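Local coordinates for probable outer membrane protein (Pseudomonas aeruginosa, PDB 3DWO), which probably carries long-chain fatty acids or similar hydrophobic compounds across the outer membrane, as a beta-barrel channel of the FadL family, at residues 41-46 and 103-108; 310-315 and 333-338; 329-334 and 370-375. One frame throughout, in Å; residues are numbered along the deposited sequence.

Contact 1 (41-46 and 103-108); sequences DKRIAQ and VVPIND
Ile44 and Val103 pair their backbones as an antiparallel hydrogen-bonded pair, whose two bonds hold the segments together. Ile44 N gives its hydrogen to Val103 O at 3.0 Å, and Val103 N returns one to Ile44 O at 2.9 Å; both bonds are nearly straight. Arg43 CA adds a weaker CA-H...O contact to Val103 O at 3.3 Å, so this carbonyl is used twice.

Continuing the pattern, Lys42 would face Pro105, which has no N-H to give, consistent with the pairing ending here. The proline ring turns toward the Lys42 backbone instead, with Pro105 CD resting 3.6 Å from Lys42 O.

Among the side chains, Ile44 and Val103 share one face of the pair, where beta-branched residues suit extended backbone. Arg43 leaves its CA with CG anti to the carbonyl carbon (chi1 -66°) and then runs extended, and its NE comes within 4.2 Å of Val104 CG1, a loose contact. Lys42 NZ forms a salt bridge with Asp442, and its pairing with Asp41 is long.

Strand 44-63 thus begins where strand 93-105 ends, and its other edge pairs with strand 423-441, the last of the chain, which closes the barrel. Val103 touches Met37, and Gln46 bonds to Asn9; in FadL relatives the N-terminal residues form a hatch inside the barrel, so this face probably looks onto that hatch.

Contact 2 (310-315 and 333-338); sequences EWSSFQ and YRNTWT. With C8E ((hydroxyethyloxy)tri(ethyloxy)octane), chain D; C8E ((hydroxyethyloxy)tri(ethyloxy)octane), chain K.
Tyr333 N donates to Phe314 O at 3.0 Å. Phe314 is the centre of an inverse gamma turn following the short 3-10 segment 311-313, and the turn presents its carbonyl to the incoming chain. A second polar link runs through a water, which donates to Glu310 OE2 at 3.0 Å and accepts from Asn335 ND2 at 2.9 Å. Asn335 OD1 also appears to accept from Ser312 N, but its placement is doubtful. Gln315 NE2 bonds to Ser312 O at 2.9 Å, nearly in the amide plane, so the side chain folds back over its own 3-10 segment.

Beneath these bonds three aromatic rings follow one another. With chi1 at -172°, the Phe314 ring lies beside Tyr333 and puts CD2 over the centre of the tyrosine face. This edge-to-face pair has centroids 4.6 Å apart and planes at 72°. Tyr333 in turn directs an edge, led by CD2 and CE2, at a face of Trp311; the offset pair has centroids 5.2 Å apart and planes at 61°. At the indole edge, Thr336 CG2 meets Trp311 CD1 at 3.6 Å, while Thr336 OG1 bonds to Gln361 O. Flat residues suit this place because each can offer a face to one neighbour and an edge to the next. Phe3, from the N-terminal region, meets Trp311 edge-to-face.

The aromatic cluster sits where the chain leaves strand 300-309 and returns to strand 336-346, the small antiparallel pair 316-321/324-330 being inserted between them. The octyl tail of C8E (chain D) against Phe314 CZ is consistent with a hydrophobic binding site inside the channel, as in other FadL-family proteins.

Contact 3 (329-334 and 370-375); sequences IPYTYR and DPRIPD. With C8E ((hydroxyethyloxy)tri(ethyloxy)octane), chain D; C8E ((hydroxyethyloxy)tri(ethyloxy)octane), chain E.
Tyr331 reaches across to Asp370 and Arg372 with its phenol end. From CB, a chi1 of -81° sets CG anti to the carbonyl carbon and swings the ring toward the loop. One face lies along the detergent chain of C8E (chain D): CD1 is 3.6 Å from its C3, and CZ is 3.5 Å from its C4. CE1, at the ring edge, comes near Asp370 OD2. At the tip, OH donates to Asp370 OD2 on its syn side at 2.6 Å, and accepts a bent bond (139° at the hydrogen) from Arg372 NH1 at 3.0 Å, close to the guanidinium plane. A phenol suits this place, since its ring accepts the alkyl chain while its hydroxyl links an acid to a base.

Arg372 NH1 also forms a salt bridge with Asp370 OD2 at 3.6 Å, which would be expected to balance the buried charge, and NH2 bonds to Gln175. Ile373 adds an apolar side, its CG1 3.5 Å from C4 of the same detergent.

Residues 329-330 end strand 324-330, whereas 370-375 belongs to the loop between strands 351-360 and 378-388. That loop touches strand 423-441 through Pro371 and Pro374, and Arg372 O bonds to Ser124 of strand 110-125.

How the contacts relate
Contacts 2 and 3 are neighbours, their centres 11 Å apart, and share Tyr333 and Arg334. Gln315 O lies 2.9 Å from both Tyr331 N and Thr332 N, probable hydrogen bonds, while Phe314 CE2 packs 3.5 Å from Tyr331 CD2. The aromatic cluster of 310-315/333-338 therefore continues into the Tyr331 site, and both touch one detergent molecule, C8E (chain D). Contact 1 stands apart: its centre is 35 Å from that of contact 2 and 41 Å from that of contact 3. It joins the first two barrel strands near the C-terminal end of the chain, well away from that molecule, though a different C8E lies about 9 Å from the Ile44 side chain.

Contact 1 (41-46 and 103-108)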
loop_
_atom_site.group_PDB
_atom_site.type_symbol
_atom_site.label_atom_id
_atom_site.label_comp_id
_atom_site.label_asym_id
_atom_site.label_seq_id
_atom_site.Cartn_x
_atom_site.Cartn_y
_atom_site.Cartn_z
ATOM N N ASP A 41 27.653 -0.210 16.524
ATOM C CA ASP A 41 28.746 -0.904 17.195
ATOM C C ASP A 41 28.508 -2.287 17.798
ATOM O O ASP A 41 29.428 -2.865 18.372
ATOM C CB ASP A 41 29.335 0.025 18.263
ATOM C CG ASP A 41 28.264 0.737 19.078
ATOM O OD1 ASP A 41 28.600 1.736 19.751
ATOM O OD2 ASP A 41 27.092 0.301 19.053
ATOM N N LYS A 42 27.304 -2.833 17.670
ATOM C CA LYS A 42 27.046 -4.158 18.232
ATOM C C LYS A 42 25.892 -4.922 17.600
ATOM O O LYS A 42 25.173 -4.399 16.751
ATOM C CB LYS A 42 26.815 -4.051 19.742
ATOM C CG LYS A 42 26.165 -2.753 20.185
ATOM C CD LYS A 42 24.851 -2.497 19.471
ATOM C CE LYS A 42 24.333 -1.103 19.793
ATOM N NZ LYS A 42 24.224 -0.880 21.262
ATOM N N ARG A 43 25.734 -6.175 18.024
ATOM C CA ARG A 43 24.675 -7.045 17.530
ATOM C C ARG A 43 23.335 -6.608 18.097
ATOM O O ARG A 43 23.197 -6.440 19.307
ATOM C CB ARG A 43 24.912 -8.494 17.955
ATOM C CG ARG A 43 26.125 -9.178 17.365
ATOM C CD ARG A 43 26.118 -10.638 17.799
ATOM N NE ARG A 43 27.224 -11.415 17.247
ATOM C CZ ARG A 43 27.316 -12.740 17.343
ATOM N NH1 ARG A 43 26.367 -13.428 17.967
ATOM N NH2 ARG A 43 28.353 -13.379 16.814
ATOM N N ILE A 44 22.348 -6.438 17.225
ATOM C CA ILE A 44 21.022 -6.038 17.664
ATOM C C ILE A 44 19.940 -6.833 16.942
ATOM O O ILE A 44 19.973 -6.990 15.717
ATOM C CB ILE A 44 20.777 -4.533 17.422
ATOM C CG1 ILE A 44 21.920 -3.715 18.022
ATOM C CG2 ILE A 44 19.473 -4.105 18.084
ATOM C CD1 ILE A 44 21.765 -2.220 17.837
ATOM N N ALA A 45 18.996 -7.350 17.721
ATOM C CA ALA A 45 17.868 -8.118 17.205
ATOM C C ALA A 45 16.631 -7.350 17.649
ATOM O O ALA A 45 16.536 -6.943 18.806
ATOM C CB ALA A 45 17.865 -9.517 17.798
ATOM N N GLN A 46 15.682 -7.150 16.741
ATOM C CA GLN A 46 14.487 -6.386 17.078
ATOM C C GLN A 46 13.217 -6.882 16.398
ATOM O O GLN A 46 13.223 -7.223 15.217
ATOM C CB GLN A 46 14.720 -4.920 16.711
ATOM C CG GLN A 46 13.576 -3.980 17.024
ATOM C CD GLN A 46 13.861 -2.567 16.542
ATOM O OE1 GLN A 46 14.008 -2.326 15.342
ATOM N NE2 GLN A 46 13.951 -1.630 17.475
ATOM N N VAL A 103 20.983 -6.805 13.008
ATOM C CA VAL A 103 22.221 -6.208 12.537
ATOM C C VAL A 103 23.392 -6.885 13.236
ATOM O O VAL A 103 23.437 -6.964 14.466
ATOM C CB VAL A 103 22.265 -4.699 12.812
ATOM C CG1 VAL A 103 23.614 -4.142 12.388
ATOM C CG2 VAL A 103 21.145 -4.003 12.052
ATOM N N VAL A 104 24.332 -7.375 12.437
ATOM C CA VAL A 104 25.499 -8.078 12.951
ATOM C C VAL A 104 26.793 -7.542 12.352
ATOM O O VAL A 104 27.134 -7.864 11.211
ATOM C CB VAL A 104 25.419 -9.584 12.622
ATOM C CG1 VAL A 104 26.617 -10.308 13.199
ATOM C CG2 VAL A 104 24.126 -10.167 13.157
ATOM N N PRO A 105 27.523 -6.703 13.102
ATOM C CA PRO A 105 28.779 -6.177 12.557
ATOM C C PRO A 105 29.767 -7.331 12.344
ATOM O O PRO A 105 29.943 -8.179 13.223
ATOM C CB PRO A 105 29.231 -5.180 13.625
ATOM C CG PRO A 105 28.622 -5.719 14.888
ATOM C CD PRO A 105 27.248 -6.146 14.437
ATOM N N ILE A 106 30.389 -7.367 11.168
ATOM C CA ILE A 106 31.336 -8.423 10.822
ATOM C C ILE A 106 32.762 -8.029 11.177
ATOM O O ILE A 106 33.401 -8.659 12.019
ATOM C CB ILE A 106 31.282 -8.732 9.313
ATOM C CG1 ILE A 106 29.844 -9.028 8.893
ATOM C CG2 ILE A 106 32.174 -9.920 8.992
ATOM C CD1 ILE A 106 29.667 -9.205 7.402
ATOM N N ASN A 107 33.254 -6.989 10.511
ATOM C CA ASN A 107 34.600 -6.466 10.729
ATOM C C ASN A 107 34.468 -5.011 11.129
ATOM O O ASN A 107 33.358 -4.509 11.300
ATOM C CB ASN A 107 35.427 -6.545 9.443
ATOM C CG ASN A 107 35.708 -7.963 9.019
ATOM O OD1 ASN A 107 36.247 -8.756 9.792
ATOM N ND2 ASN A 107 35.353 -8.296 7.781
ATOM N N ASP A 108 35.595 -4.325 11.274
ATOM C CA ASP A 108 35.538 -2.917 11.636
ATOM C C ASP A 108 35.242 -2.137 10.363
ATOM O O ASP A 108 35.348 -0.913 10.325
ATOM C CB ASP A 108 36.864 -2.449 12.234
ATOM C CG ASP A 108 36.760 -1.070 12.869
ATOM O OD1 ASP A 108 36.055 -0.938 13.896
ATOM O OD2 ASP A 108 37.374 -0.117 12.340
#

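Contact 2 (310-315 and 333-338)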
loop_
_atom_site.group_PDB
_atom_site.type_symbol
_atom_site.label_atom_id
_atom_site.label_comp_id
_atom_site.label_asym_id
_atom_site.label_seq_id
_atom_site.Cartn_x
_atom_site.Cartn_y
_atom_site.Cartn_z
ATOM N N GLU A 310 8.543 7.309 -6.625
ATOM C CA GLU A 310 8.256 7.329 -8.054
ATOM C C GLU A 310 6.997 6.528 -8.387
ATOM O O GLU A 310 7.037 5.545 -9.125
ATOM C CB GLU A 310 9.464 6.790 -8.830
ATOM C CG GLU A 310 9.384 7.016 -10.334
ATOM C CD GLU A 310 10.689 6.689 -11.047
ATOM O OE1 GLU A 310 11.288 5.629 -10.761
ATOM O OE2 GLU A 310 11.107 7.494 -11.904
ATOM N N TRP A 311 5.880 6.963 -7.823
ATOM C CA TRP A 311 4.600 6.310 -8.033
ATOM C C TRP A 311 4.148 6.420 -9.480
ATOM O O TRP A 311 3.195 5.762 -9.892
ATOM C CB TRP A 311 3.532 6.940 -7.133
ATOM C CG TRP A 311 3.331 6.252 -5.825
ATOM C CD1 TRP A 311 3.570 6.765 -4.582
ATOM C CD2 TRP A 311 2.762 4.952 -5.621
ATOM N NE1 TRP A 311 3.176 5.865 -3.613
ATOM C CE2 TRP A 311 2.677 4.746 -4.224
ATOM C CE3 TRP A 311 2.314 3.942 -6.484
ATOM C CZ2 TRP A 311 2.158 3.572 -3.669
ATOM C CZ3 TRP A 311 1.797 2.770 -5.934
ATOM C CH2 TRP A 311 1.723 2.597 -4.535
ATOM N N SER A 312 4.830 7.257 -10.249
ATOM C CA SER A 312 4.478 7.462 -11.641
ATOM C C SER A 312 4.552 6.183 -12.475
ATOM O O SER A 312 4.001 6.125 -13.580
ATOM C CB SER A 312 5.385 8.525 -12.256
ATOM O OG SER A 312 4.879 8.910 -13.517
ATOM N N SER A 313 5.233 5.160 -11.960
ATOM C CA SER A 313 5.335 3.905 -12.688
ATOM C C SER A 313 3.980 3.193 -12.696
ATOM O O SER A 313 3.730 2.343 -13.548
ATOM C CB SER A 313 6.414 3.000 -12.074
ATOM O OG SER A 313 6.044 2.536 -10.788
ATOM N N PHE A 314 3.105 3.532 -11.753
ATOM C CA PHE A 314 1.783 2.913 -11.721
ATOM C C PHE A 314 0.861 3.697 -12.654
ATOM O O PHE A 314 0.095 4.559 -12.221
ATOM C CB PHE A 314 1.204 2.908 -10.304
ATOM C CG PHE A 314 -0.065 2.113 -10.181
ATOM C CD1 PHE A 314 -0.073 0.749 -10.483
ATOM C CD2 PHE A 314 -1.253 2.721 -9.784
ATOM C CE1 PHE A 314 -1.246 0.004 -10.392
ATOM C CE2 PHE A 314 -2.438 1.982 -9.689
ATOM C CZ PHE A 314 -2.435 0.623 -9.992
ATOM N N GLN A 315 0.960 3.390 -13.942
ATOM C CA GLN A 315 0.173 4.053 -14.970
ATOM C C GLN A 315 -1.188 3.407 -15.167
ATOM O O GLN A 315 -2.173 4.090 -15.448
ATOM C CB GLN A 315 0.946 4.041 -16.293
ATOM C CG GLN A 315 2.101 5.036 -16.337
ATOM C CD GLN A 315 1.597 6.475 -16.318
ATOM O OE1 GLN A 315 0.735 6.840 -17.112
ATOM N NE2 GLN A 315 2.130 7.290 -15.414
ATOM N N TYR A 333 -0.870 7.363 -11.646
ATOM C CA TYR A 333 -0.430 7.918 -10.369
ATOM C C TYR A 333 0.671 8.948 -10.594
ATOM O O TYR A 333 1.409 8.871 -11.573
ATOM C CB TYR A 333 0.122 6.803 -9.481
ATOM C CG TYR A 333 -0.906 6.071 -8.651
ATOM C CD1 TYR A 333 -2.253 6.037 -9.022
ATOM C CD2 TYR A 333 -0.525 5.396 -7.498
ATOM C CE1 TYR A 333 -3.194 5.345 -8.251
ATOM C CE2 TYR A 333 -1.449 4.702 -6.726
ATOM C CZ TYR A 333 -2.779 4.681 -7.103
ATOM O OH TYR A 333 -3.683 4.015 -6.305
ATOM N N ARG A 334 0.786 9.896 -9.673
ATOM C CA ARG A 334 1.810 10.932 -9.755
ATOM C C ARG A 334 2.921 10.640 -8.748
ATOM O O ARG A 334 2.686 9.997 -7.719
ATOM C CB ARG A 334 1.205 12.311 -9.435
ATOM C CG ARG A 334 0.585 12.393 -8.047
ATOM C CD ARG A 334 0.239 13.820 -7.595
ATOM N NE ARG A 334 -0.273 13.826 -6.218
ATOM C CZ ARG A 334 -0.564 14.921 -5.517
ATOM N NH1 ARG A 334 -0.398 16.127 -6.052
ATOM N NH2 ARG A 334 -1.019 14.813 -4.274
ATOM N N ASN A 335 4.132 11.104 -9.045
ATOM C CA ASN A 335 5.239 10.918 -8.118
ATOM C C ASN A 335 4.853 11.676 -6.859
ATOM O O ASN A 335 4.066 12.623 -6.920
ATOM C CB ASN A 335 6.537 11.467 -8.696
ATOM C CG ASN A 335 7.055 10.630 -9.837
ATOM O OD1 ASN A 335 6.768 9.434 -9.919
ATOM N ND2 ASN A 335 7.836 11.244 -10.717
ATOM N N THR A 336 5.419 11.289 -5.724
ATOM C CA THR A 336 5.034 11.926 -4.481
ATOM C C THR A 336 6.172 12.279 -3.518
ATOM O O THR A 336 7.298 11.794 -3.654
ATOM C CB THR A 336 4.040 11.018 -3.751
ATOM O OG1 THR A 336 3.408 11.747 -2.698
ATOM C CG2 THR A 336 4.762 9.821 -3.167
ATOM N N TRP A 337 5.857 13.132 -2.548
ATOM C CA TRP A 337 6.812 13.555 -1.530
ATOM C C TRP A 337 6.205 13.296 -0.162
ATOM O O TRP A 337 4.991 13.365 0.010
ATOM C CB TRP A 337 7.127 15.057 -1.629
ATOM C CG TRP A 337 8.093 15.443 -2.709
ATOM C CD1 TRP A 337 7.790 15.938 -3.945
ATOM C CD2 TRP A 337 9.521 15.353 -2.653
ATOM N NE1 TRP A 337 8.941 16.161 -4.664
ATOM C CE2 TRP A 337 10.018 15.810 -3.893
ATOM C CE3 TRP A 337 10.430 14.929 -1.674
ATOM C CZ2 TRP A 337 11.384 15.853 -4.183
ATOM C CZ3 TRP A 337 11.786 14.969 -1.960
ATOM C CH2 TRP A 337 12.252 15.429 -3.206
ATOM N N THR A 338 7.057 12.997 0.806
ATOM C CA THR A 338 6.614 12.775 2.169
ATOM C C THR A 338 7.686 13.397 3.064
ATOM O O THR A 338 8.844 12.980 3.062
ATOM C CB THR A 338 6.399 11.252 2.461
ATOM O OG1 THR A 338 6.240 11.037 3.872
ATOM C CG2 THR A 338 7.548 10.443 1.946
HETATM C C1 C8E D . -6.739 4.744 -6.931
HETATM C C2 C8E D . -7.020 3.317 -7.037
HETATM C C3 C8E D . -5.900 2.488 -7.463
HETATM C C4 C8E D . -6.346 1.107 -7.411
HETATM C C5 C8E D . -5.158 0.221 -7.341
HETATM C C6 C8E D . -5.535 -1.084 -6.832
HETATM C C7 C8E D . -4.436 -1.882 -7.349
HETATM C C8 C8E D . -4.039 -2.883 -6.330
HETATM O O9 C8E D . -3.861 -4.278 -6.527
HETATM C C10 C8E D . -4.958 -5.051 -6.973
HETATM C C11 C8E D . -4.447 -6.453 -7.088
HETATM O O12 C8E D . -4.050 -6.740 -8.440
HETATM C C13 C8E D . -4.862 -7.728 -9.146
HETATM C C14 C8E D . -6.199 -7.453 -9.905
HETATM O O15 C8E D . -6.636 -7.793 -11.256
HETATM C C16 C8E D . -6.317 -6.757 -12.207
HETATM C C17 C8E D . -7.416 -5.694 -12.395
HETATM O O18 C8E D . -8.783 -5.881 -11.970
HETATM C C19 C8E D . -9.631 -6.467 -12.994
HETATM C C20 C8E D . -10.952 -5.785 -13.511
HETATM O O21 C8E D . -12.204 -6.144 -12.908
HETATM C C1 C8E K . 5.122 19.949 -1.723
HETATM C C2 C8E K . 6.456 19.579 -1.269
HETATM C C3 C8E K . 7.537 19.960 -2.180
HETATM C C4 C8E K . 8.628 19.029 -1.958
HETATM C C5 C8E K . 9.900 19.784 -1.828
HETATM C C6 C8E K . 10.648 19.306 -0.679
HETATM C C7 C8E K . 11.954 19.120 -1.287
HETATM C C8 C8E K . 12.861 18.521 -0.292
HETATM O O HOH W 1 9.505 9.883 -12.630
#

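Contact 3 (329-334 and 370-375)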
loop_
_atom_site.group_PDB
_atom_site.type_symbol
_atom_site.label_atom_id
_atom_site.label_comp_id
_atom_site.label_asym_id
_atom_site.label_seq_id
_atom_site.Cartn_x
_atom_site.Cartn_y
_atom_site.Cartn_z
ATOM N N ILE A 329 -7.245 -0.685 -16.892
ATOM C CA ILE A 329 -7.775 0.462 -16.167
ATOM C C ILE A 329 -6.674 1.490 -15.883
ATOM O O ILE A 329 -5.715 1.214 -15.162
ATOM C CB ILE A 329 -8.410 0.001 -14.830
ATOM C CG1 ILE A 329 -9.479 -1.053 -15.117
ATOM C CG2 ILE A 329 -9.025 1.192 -14.089
ATOM C CD1 ILE A 329 -10.064 -1.697 -13.874
ATOM N N PRO A 330 -6.797 2.691 -16.460
ATOM C CA PRO A 330 -5.776 3.718 -16.228
ATOM C C PRO A 330 -5.863 4.315 -14.830
ATOM O O PRO A 330 -6.947 4.522 -14.299
ATOM C CB PRO A 330 -6.072 4.754 -17.309
ATOM C CG PRO A 330 -6.776 3.957 -18.382
ATOM C CD PRO A 330 -7.686 3.083 -17.565
ATOM N N TYR A 331 -4.713 4.582 -14.232
ATOM C CA TYR A 331 -4.677 5.174 -12.909
ATOM C C TYR A 331 -3.750 6.376 -12.903
ATOM O O TYR A 331 -3.961 7.320 -12.145
ATOM C CB TYR A 331 -4.241 4.134 -11.876
ATOM C CG TYR A 331 -5.378 3.232 -11.447
ATOM C CD1 TYR A 331 -6.495 3.755 -10.793
ATOM C CD2 TYR A 331 -5.348 1.861 -11.707
ATOM C CE1 TYR A 331 -7.558 2.936 -10.406
ATOM C CE2 TYR A 331 -6.408 1.028 -11.326
ATOM C CZ TYR A 331 -7.507 1.571 -10.674
ATOM O OH TYR A 331 -8.547 0.751 -10.275
ATOM N N THR A 332 -2.737 6.335 -13.764
ATOM C CA THR A 332 -1.763 7.418 -13.906
ATOM C C THR A 332 -1.374 8.127 -12.609
ATOM O O THR A 332 -1.527 9.341 -12.483
ATOM C CB THR A 332 -2.274 8.481 -14.903
ATOM O OG1 THR A 332 -3.586 8.905 -14.516
ATOM C CG2 THR A 332 -2.342 7.902 -16.312
ATOM N N TYR A 333 -0.870 7.363 -11.646
ATOM C CA TYR A 333 -0.430 7.918 -10.369
ATOM C C TYR A 333 0.671 8.948 -10.594
ATOM O O TYR A 333 1.409 8.871 -11.573
ATOM C CB TYR A 333 0.122 6.803 -9.481
ATOM C CG TYR A 333 -0.906 6.071 -8.651
ATOM C CD1 TYR A 333 -2.253 6.037 -9.022
ATOM C CD2 TYR A 333 -0.525 5.396 -7.498
ATOM C CE1 TYR A 333 -3.194 5.345 -8.251
ATOM C CE2 TYR A 333 -1.449 4.702 -6.726
ATOM C CZ TYR A 333 -2.779 4.681 -7.103
ATOM O OH TYR A 333 -3.683 4.015 -6.305
ATOM N N ARG A 334 0.786 9.896 -9.673
ATOM C CA ARG A 334 1.810 10.932 -9.755
ATOM C C ARG A 334 2.921 10.640 -8.748
ATOM O O ARG A 334 2.686 9.997 -7.719
ATOM C CB ARG A 334 1.205 12.311 -9.435
ATOM C CG ARG A 334 0.585 12.393 -8.047
ATOM C CD ARG A 334 0.239 13.820 -7.595
ATOM N NE ARG A 334 -0.273 13.826 -6.218
ATOM C CZ ARG A 334 -0.564 14.921 -5.517
ATOM N NH1 ARG A 334 -0.398 16.127 -6.052
ATOM N NH2 ARG A 334 -1.019 14.813 -4.274
ATOM N N ASP A 370 -10.600 5.865 -7.429
ATOM C CA ASP A 370 -11.798 5.048 -7.317
ATOM C C ASP A 370 -11.934 4.493 -5.899
ATOM O O ASP A 370 -11.109 4.778 -5.039
ATOM C CB ASP A 370 -11.767 3.921 -8.357
ATOM C CG ASP A 370 -10.629 2.955 -8.136
ATOM O OD1 ASP A 370 -9.972 3.047 -7.077
ATOM O OD2 ASP A 370 -10.402 2.092 -9.018
ATOM N N PRO A 371 -12.983 3.698 -5.637
ATOM C CA PRO A 371 -13.211 3.124 -4.301
ATOM C C PRO A 371 -12.174 2.135 -3.763
ATOM O O PRO A 371 -12.121 1.903 -2.557
ATOM C CB PRO A 371 -14.594 2.480 -4.436
ATOM C CG PRO A 371 -15.244 3.302 -5.534
ATOM C CD PRO A 371 -14.125 3.412 -6.520
ATOM N N ARG A 372 -11.363 1.549 -4.643
ATOM C CA ARG A 372 -10.345 0.587 -4.201
ATOM C C ARG A 372 -9.322 1.235 -3.269
ATOM O O ARG A 372 -9.034 0.717 -2.188
ATOM C CB ARG A 372 -9.595 -0.009 -5.398
ATOM C CG ARG A 372 -10.473 -0.715 -6.390
ATOM C CD ARG A 372 -9.675 -1.652 -7.294
ATOM N NE ARG A 372 -10.593 -2.559 -7.976
ATOM C CZ ARG A 372 -11.036 -2.399 -9.216
ATOM N NH1 ARG A 372 -10.637 -1.370 -9.954
ATOM N NH2 ARG A 372 -11.918 -3.258 -9.702
ATOM N N ILE A 373 -8.776 2.366 -3.713
ATOM C CA ILE A 373 -7.771 3.122 -2.963
ATOM C C ILE A 373 -8.197 4.594 -3.008
ATOM O O ILE A 373 -7.648 5.386 -3.772
ATOM C CB ILE A 373 -6.375 3.024 -3.625
ATOM C CG1 ILE A 373 -6.026 1.565 -3.947
ATOM C CG2 ILE A 373 -5.328 3.627 -2.701
ATOM C CD1 ILE A 373 -5.788 0.693 -2.729
ATOM N N PRO A 374 -9.191 4.973 -2.198
ATOM C CA PRO A 374 -9.654 6.362 -2.192
ATOM C C PRO A 374 -8.912 7.247 -1.195
ATOM O O PRO A 374 -9.535 7.803 -0.295
ATOM C CB PRO A 374 -11.118 6.215 -1.817
ATOM C CG PRO A 374 -11.044 5.127 -0.747
ATOM C CD PRO A 374 -10.067 4.118 -1.368
ATOM N N ASP A 375 -7.598 7.399 -1.333
ATOM C CA ASP A 375 -6.909 8.240 -0.358
ATOM C C ASP A 375 -6.561 9.640 -0.849
ATOM O O ASP A 375 -6.737 9.976 -2.020
ATOM C CB ASP A 375 -5.655 7.535 0.198
ATOM C CG ASP A 375 -4.456 7.672 -0.697
ATOM O OD1 ASP A 375 -4.620 7.556 -1.928
ATOM O OD2 ASP A 375 -3.343 7.881 -0.164
HETATM C C1 C8E D . -6.739 4.744 -6.931
HETATM C C2 C8E D . -7.020 3.317 -7.037
HETATM C C3 C8E D . -5.900 2.488 -7.463
HETATM C C4 C8E D . -6.346 1.107 -7.411
HETATM C C5 C8E D . -5.158 0.221 -7.341
HETATM C C6 C8E D . -5.535 -1.084 -6.832
HETATM C C7 C8E D . -4.436 -1.882 -7.349
HETATM C C8 C8E D . -4.039 -2.883 -6.330
HETATM O O9 C8E D . -3.861 -4.278 -6.527
HETATM C C10 C8E D . -4.958 -5.051 -6.973
HETATM C C11 C8E D . -4.447 -6.453 -7.088
HETATM O O12 C8E D . -4.050 -6.740 -8.440
HETATM C C13 C8E D . -4.862 -7.728 -9.146
HETATM C C14 C8E D . -6.199 -7.453 -9.905
HETATM O O15 C8E D . -6.636 -7.793 -11.256
HETATM C C16 C8E D . -6.317 -6.757 -12.207
HETATM C C17 C8E D . -7.416 -5.694 -12.395
HETATM O O18 C8E D . -8.783 -5.881 -11.970
HETATM C C19 C8E D . -9.631 -6.467 -12.994
HETATM C C20 C8E D . -10.952 -5.785 -13.511
HETATM O O21 C8E D . -12.204 -6.144 -12.908
HETATM C C1 C8E E . -3.398 -6.929 5.064
HETATM C C2 C8E E . -3.720 -5.550 4.727
HETATM C C3 C8E E . -2.556 -4.688 4.536
HETATM C C4 C8E E . -2.338 -3.967 5.777
HETATM C C5 C8E E . -2.068 -2.549 5.462
HETATM C C6 C8E E . -1.413 -1.913 6.582
HETATM C C7 C8E E . -1.486 -0.529 6.163
HETATM C C8 C8E E . -1.881 0.278 7.325
HETATM O O9 C8E E . -1.679 1.661 7.513
HETATM C C10 C8E E . -0.367 2.185 7.525
HETATM C C11 C8E E . -0.553 3.655 7.734
HETATM O O12 C8E E . -1.396 4.220 6.710
HETATM C C13 C8E E . -1.921 5.547 6.999
HETATM C C14 C8E E . -3.285 6.125 6.506
HETATM O O15 C8E E . -4.634 5.579 6.558
HETATM C C16 C8E E . -4.925 4.806 5.375
HETATM C C17 C8E E . -5.547 5.612 4.223
HETATM O O18 C8E E . -6.932 5.498 3.841
HETATM C C19 C8E E . -7.145 4.471 2.831
HETATM C C20 C8E E . -7.613 4.780 1.363
HETATM O O21 C8E E . -6.651 4.701 0.307
#